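Local coordinates for chromosome-partitioning protein Spo0J (PDB 1VZ0), which binds the centromere-like DNA site parS, stimulates the ATPase Soj and probably takes part in chromosome partitioning, at residues Lys40-Ala43 with Glu44-Leu47; Arg66-Asp70 with Gly71-Val75; Met133-Thr136 with Gln137-Ala141. All coordinates share one frame; numbering follows the deposited sequence.

Interaction 1. Residues Lys40-Ala43 with Glu44-Leu47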
# COMPACT_ATOMS: atom_id res chain seq x y z
N LYS C 40 5.15 5.69 -6.75
CA LYS C 40 4.83 7.10 -6.68
C LYS C 40 4.35 7.61 -8.02
O LYS C 40 3.43 8.43 -8.10
CB LYS C 40 6.05 7.90 -6.22
CG LYS C 40 6.48 7.59 -4.79
CD LYS C 40 7.67 8.46 -4.37
CE LYS C 40 8.23 8.05 -3.02
NZ LYS C 40 7.23 8.21 -1.93
N ARG C 41 4.95 7.10 -9.09
CA ARG C 41 4.59 7.53 -10.43
C ARG C 41 3.16 7.13 -10.74
O ARG C 41 2.40 7.89 -11.35
CB ARG C 41 5.55 6.92 -11.45
CG ARG C 41 6.11 7.95 -12.42
CD ARG C 41 6.62 9.19 -11.67
NE ARG C 41 7.73 8.89 -10.77
CZ ARG C 41 8.11 9.65 -9.74
NH1 ARG C 41 9.14 9.28 -9.00
NH2 ARG C 41 7.44 10.75 -9.43
N PHE C 42 2.78 5.92 -10.32
CA PHE C 42 1.44 5.41 -10.53
C PHE C 42 0.40 6.21 -9.76
O PHE C 42 -0.69 6.48 -10.26
CB PHE C 42 1.38 3.94 -10.11
CG PHE C 42 2.10 3.01 -11.05
CD1 PHE C 42 2.64 1.82 -10.58
CD2 PHE C 42 2.21 3.32 -12.40
CE1 PHE C 42 3.29 0.95 -11.45
CE2 PHE C 42 2.86 2.45 -13.28
CZ PHE C 42 3.39 1.27 -12.81
N ALA C 43 0.74 6.60 -8.54
CA ALA C 43 -0.18 7.38 -7.72
C ALA C 43 -0.45 8.73 -8.39
O ALA C 43 -1.59 9.19 -8.42
CB ALA C 43 0.40 7.58 -6.32
N GLU C 44 0.59 9.36 -8.93
CA GLU C 44 0.45 10.66 -9.60
C GLU C 44 -0.38 10.53 -10.87
O GLU C 44 -1.21 11.39 -11.16
CB GLU C 44 1.82 11.24 -9.96
CG GLU C 44 2.80 11.30 -8.80
CD GLU C 44 4.14 11.92 -9.17
OE1 GLU C 44 4.69 11.57 -10.24
OE2 GLU C 44 4.65 12.74 -8.38
N GLU C 45 -0.13 9.47 -11.63
CA GLU C 45 -0.85 9.24 -12.87
C GLU C 45 -2.34 9.07 -12.60
O GLU C 45 -3.17 9.74 -13.22
CB GLU C 45 -0.32 7.99 -13.58
CG GLU C 45 1.12 8.08 -14.05
CD GLU C 45 1.59 6.82 -14.76
OE1 GLU C 45 2.79 6.74 -15.11
OE2 GLU C 45 0.76 5.91 -14.98
N SER C 46 -2.68 8.20 -11.66
CA SER C 46 -4.08 7.96 -11.34
C SER C 46 -4.75 9.18 -10.71
O SER C 46 -5.93 9.42 -10.92
CB SER C 46 -4.24 6.73 -10.44
OG SER C 46 -3.62 6.91 -9.18
N LEU C 47 -3.98 9.96 -9.95
CA LEU C 47 -4.50 11.17 -9.31
C LEU C 47 -4.91 12.11 -10.44
O LEU C 47 -6.00 12.70 -10.42
CB LEU C 47 -3.40 11.84 -8.48
CG LEU C 47 -3.78 12.81 -7.35
CD1 LEU C 47 -2.58 13.69 -7.05
CD2 LEU C 47 -4.97 13.66 -7.73
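Lys40 to Leu47 make up two successive turns of a single alpha-helix, and each carbonyl of Lys40-Ala43 accepts the amide hydrogen of the residue four places on, from Glu44 to Leu47 in order. The straightest of these bonds runs from Ser46 N to Phe42 O, 3.0 Å long with an N-H...O angle of 172°. Beyond these backbone bonds, Arg41 and Glu44, three residues apart, lie side by side and form a salt bridge. Arg41 is folded at its second and third torsions, which puts Arg41 NH2 3.0 Å from Glu44 OE1. With CG anti to the carbonyl carbon (chi1 -52°), Glu44 CG passes 3.0 Å from Lys40 O; beyond it the chain runs straight out to the carboxylate. The two flat groups are turned 67° against each other: OE1 lies near the guanidinium plane, whereas NH2 approaches from above the carboxylate plane, and a single nitrogen makes the grip. Long, flexible, oppositely charged chains suit this exposed side of the helix. Phe42 and Glu45 also run alongside each other, with Glu45 OE2 at the ring edge, 3.9 Å from Phe42 CD2, where the weakly positive C-H rim can probably tolerate a carboxylate. Ser46 is small enough to fold its hydroxyl back over the preceding turn, where Ser46 OG is 3.1 Å from Ala43 O and 3.2 Å from Phe42 O. Ala43 O also accepts a bond from Arg79 NH2, and Leu47 packs against Arg79, Ala83 and Met86, so helix 78-86 covers this flank of helix 38-57. Phe42 and Ser46 pack on Leu109 and Arg125, both of the second subunit.

Interaction 2. Residues Arg66-Asp70 with Gly71-Val75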
# COMPACT_ATOMS: atom_id res chain seq x y z
N ARG C 66 -15.62 18.13 8.55
CA ARG C 66 -16.09 18.54 9.86
C ARG C 66 -15.89 20.05 9.96
O ARG C 66 -15.00 20.61 9.30
CB ARG C 66 -15.32 17.84 10.98
CG ARG C 66 -13.88 18.29 11.17
CD ARG C 66 -13.32 17.71 12.47
NE ARG C 66 -11.97 18.18 12.76
CZ ARG C 66 -11.41 18.14 13.96
NH1 ARG C 66 -10.18 18.59 14.14
NH2 ARG C 66 -12.10 17.66 15.00
N PRO C 67 -16.71 20.73 10.76
CA PRO C 67 -16.61 22.18 10.93
C PRO C 67 -15.29 22.60 11.58
O PRO C 67 -14.84 21.98 12.54
CB PRO C 67 -17.81 22.52 11.80
CG PRO C 67 -18.81 21.46 11.43
CD PRO C 67 -17.95 20.22 11.38
N GLN C 68 -14.68 23.65 11.04
CA GLN C 68 -13.42 24.17 11.57
C GLN C 68 -13.29 25.67 11.34
O GLN C 68 -13.20 26.13 10.20
CB GLN C 68 -12.23 23.46 10.93
CG GLN C 68 -11.72 22.27 11.73
CD GLN C 68 -11.10 22.67 13.06
OE1 GLN C 68 -11.75 23.30 13.89
NE2 GLN C 68 -9.83 22.32 13.25
N GLY C 69 -13.26 26.42 12.44
CA GLY C 69 -13.13 27.86 12.36
C GLY C 69 -14.13 28.53 11.43
O GLY C 69 -15.35 28.47 11.64
N ASP C 70 -13.61 29.16 10.39
CA ASP C 70 -14.44 29.85 9.42
C ASP C 70 -15.07 28.86 8.44
O ASP C 70 -16.18 29.08 7.96
CB ASP C 70 -13.61 30.89 8.66
CG ASP C 70 -14.46 31.89 7.89
OD1 ASP C 70 -13.88 32.78 7.23
OD2 ASP C 70 -15.70 31.79 7.95
N GLY C 71 -14.36 27.77 8.15
CA GLY C 71 -14.86 26.77 7.21
C GLY C 71 -14.88 25.32 7.66
O GLY C 71 -15.50 24.98 8.68
N TYR C 72 -14.21 24.44 6.91
CA TYR C 72 -14.17 23.02 7.24
C TYR C 72 -12.79 22.37 7.12
O TYR C 72 -11.86 22.96 6.57
CB TYR C 72 -15.13 22.24 6.34
CG TYR C 72 -16.47 22.89 6.13
CD1 TYR C 72 -16.62 23.93 5.22
CD2 TYR C 72 -17.59 22.46 6.83
CE1 TYR C 72 -17.86 24.53 5.00
CE2 TYR C 72 -18.83 23.05 6.62
CZ TYR C 72 -18.96 24.08 5.71
OH TYR C 72 -20.19 24.64 5.49
N GLU C 73 -12.69 21.16 7.63
CA GLU C 73 -11.46 20.37 7.60
C GLU C 73 -11.81 19.00 7.04
O GLU C 73 -12.76 18.36 7.49
CB GLU C 73 -10.90 20.24 9.02
CG GLU C 73 -9.61 19.44 9.12
CD GLU C 73 -9.07 19.40 10.54
OE1 GLU C 73 -8.12 20.15 10.86
OE2 GLU C 73 -9.61 18.64 11.35
N LEU C 74 -11.04 18.55 6.06
CA LEU C 74 -11.27 17.25 5.43
C LEU C 74 -11.13 16.13 6.46
O LEU C 74 -10.19 16.13 7.24
CB LEU C 74 -10.27 17.02 4.31
CG LEU C 74 -10.74 16.35 3.02
CD1 LEU C 74 -9.64 15.41 2.53
CD2 LEU C 74 -12.04 15.58 3.24
N VAL C 75 -12.06 15.19 6.45
CA VAL C 75 -12.03 14.07 7.39
C VAL C 75 -11.87 12.73 6.66
O VAL C 75 -11.32 11.77 7.22
CB VAL C 75 -13.33 14.04 8.26
CG1 VAL C 75 -13.37 12.80 9.12
CG2 VAL C 75 -13.37 15.28 9.14
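Arg66 meets Glu73 because its CG sits between the backbone N and the carbonyl carbon (chi1 71°) and its chain then runs straight to NE, while Glu73 points its CG away from its own backbone N (chi1 180°). The two chains travel side by side from one face of the hairpin, the guanidinium and carboxylate planes only 20° apart. Arg66 NE reaches Glu73 OE2 on the anti side at 2.8 Å, and Arg66 NH1 reaches the same Glu73 OE2 on the syn side, also at 2.8 Å; both nitrogens come in tilted from the carboxylate plane, from the same face of it. This oxygen further bonds Arg36 of the second subunit, and Glu73 OE1 bonds Arg32 there; the buried acid probably offsets these gathered positive charges. Gln68 shares the face, Gln68 CG 3.5 Å from Glu73 CB. A type II' turn from Gln68 to Gly71 closes the hairpin; at its second place Gly69, lacking a side chain, easily bears a positive phi. Val75 CG2 lies 3.7 Å from Arg66 CG. Strand 63-68 is central, between 71-76 and 91-96; Pro67 and Tyr72 both touch Val96, Arg66 NH2 bonds Asp101 and Leu99 O, and Tyr72 and Glu73 continue the sheet in parallel with a strand of the second subunit.

Interaction 3. Residues Met133-Thr136 with Gln137-Ala141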
# COMPACT_ATOMS: atom_id res chain seq x y z
N MET C 133 -6.43 4.19 21.61
CA MET C 133 -7.39 5.26 21.72
C MET C 133 -8.53 4.87 22.65
O MET C 133 -9.47 5.64 22.86
CB MET C 133 -7.91 5.63 20.33
CG MET C 133 -6.94 6.49 19.55
SD MET C 133 -7.51 6.84 17.91
CE MET C 133 -9.17 7.50 18.26
N GLY C 134 -8.46 3.67 23.21
CA GLY C 134 -9.49 3.24 24.13
C GLY C 134 -10.45 2.17 23.64
O GLY C 134 -11.23 1.64 24.43
N LEU C 135 -10.41 1.84 22.35
CA LEU C 135 -11.31 0.82 21.84
C LEU C 135 -10.91 -0.59 22.23
O LEU C 135 -9.77 -0.84 22.63
CB LEU C 135 -11.42 0.88 20.32
CG LEU C 135 -12.30 1.98 19.72
CD1 LEU C 135 -11.63 3.33 19.91
CD2 LEU C 135 -12.52 1.69 18.24
N THR C 136 -11.86 -1.50 22.09
CA THR C 136 -11.66 -2.90 22.40
C THR C 136 -11.56 -3.62 21.07
O THR C 136 -12.01 -3.10 20.04
CB THR C 136 -12.86 -3.49 23.16
OG1 THR C 136 -13.34 -2.53 24.12
CG2 THR C 136 -12.46 -4.77 23.89
N GLN C 137 -10.99 -4.82 21.10
CA GLN C 137 -10.85 -5.61 19.89
C GLN C 137 -12.23 -5.81 19.27
O GLN C 137 -12.38 -5.84 18.05
CB GLN C 137 -10.20 -6.96 20.22
CG GLN C 137 -8.84 -6.84 20.89
CD GLN C 137 -8.09 -8.15 20.92
OE1 GLN C 137 -7.00 -8.25 21.50
NE2 GLN C 137 -8.66 -9.18 20.30
N GLU C 138 -13.24 -5.92 20.13
CA GLU C 138 -14.61 -6.12 19.71
C GLU C 138 -15.10 -4.94 18.86
O GLU C 138 -15.56 -5.13 17.73
CB GLU C 138 -15.53 -6.29 20.92
CG GLU C 138 -15.25 -7.52 21.79
CD GLU C 138 -14.01 -7.38 22.68
OE1 GLU C 138 -12.89 -7.27 22.14
OE2 GLU C 138 -14.17 -7.38 23.92
N GLU C 139 -14.99 -3.74 19.40
CA GLU C 139 -15.41 -2.53 18.70
C GLU C 139 -14.56 -2.33 17.46
O GLU C 139 -15.05 -1.91 16.40
CB GLU C 139 -15.26 -1.31 19.62
CG GLU C 139 -15.63 -1.59 21.06
CD GLU C 139 -15.41 -0.39 21.95
OE1 GLU C 139 -14.31 0.19 21.91
OE2 GLU C 139 -16.34 -0.04 22.71
N VAL C 140 -13.27 -2.61 17.60
CA VAL C 140 -12.32 -2.50 16.49
C VAL C 140 -12.78 -3.45 15.39
O VAL C 140 -12.94 -3.05 14.24
CB VAL C 140 -10.90 -2.91 16.95
CG1 VAL C 140 -9.97 -3.01 15.74
CG2 VAL C 140 -10.36 -1.90 17.95
N ALA C 141 -12.99 -4.70 15.77
CA ALA C 141 -13.44 -5.73 14.84
C ALA C 141 -14.73 -5.30 14.17
O ALA C 141 -14.89 -5.44 12.95
CB ALA C 141 -13.65 -7.05 15.58
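Glu139 crosses Thr136 at an angle and turns its carboxylate back over the start of the helix, where Glu139 OE1 accepts a bond from Thr136 N, 3.0 Å away. The donor stands well above the carboxylate plane, 43° out of it, and Glu139 OE1 also lies 3.4 Å from Leu135 CB. Thr136 occupies the N-cap position, but its hydroxyl makes no capping bond; Thr136 OG1 is 3.6 Å from Glu139 OE1. Glutamate suits the third helical position because its chain can curl back to the N-cap amide, and its negative charge there probably interacts well with the helix dipole. On its methyl side, Thr136 meets Glu138. The bend of that chain at its second torsion (chi2 76°) lays both carboxylate oxygens against the methyl, and the packing is tight, with Thr136 CG2 3.1 Å from Glu138 OE1. Replacing Glu138 with an alanine would probably leave this methyl uncovered on that side and deprive Arg148 of its weak, long ion-pair partner. Behind the turn, Leu135 and Val140 bring their branched apolar chains together, Leu135 CB being 3.8 Å from Val140 CG2. This contact, from the residue before the N-cap to the fourth helical residue, is a hydrophobic staple. The first helical bond, from Val140 N to Thr136 O, is 2.8 Å long. Just upstream, Gly134 takes the positive phi of the Schellman motif that ends helix 120-132, a conformation that suits glycine. Together, the staple and the carboxylate bond to the N-cap amide, which is one half of a capping box, start the first helix of the inferred DNA-binding helix-turn-helix, with Gln137 and Ala141 facing helix 148-156.

In the fold
From the N terminus, the three contacts follow in series, none enclosing or crossing another. Interaction 1 lies within a single helix and closes only helical turns. Helix 38-57 then leads into strand 63-68, where interaction 2 closes the tight hairpin to strand 71-76. Both belong to the ParB N-terminal domain and both touch the second subunit, although their centres are about 27 Å apart. The chain continues through helices 78-86, 101-114 and 120-132 before interaction 3 caps the helix that opens the DNA-binding motif, in the ParB HTH domain. Its centre lies about 34 Å from that of interaction 1, on the opposite side of the chain's centre, and about 27 Å from that of interaction 2.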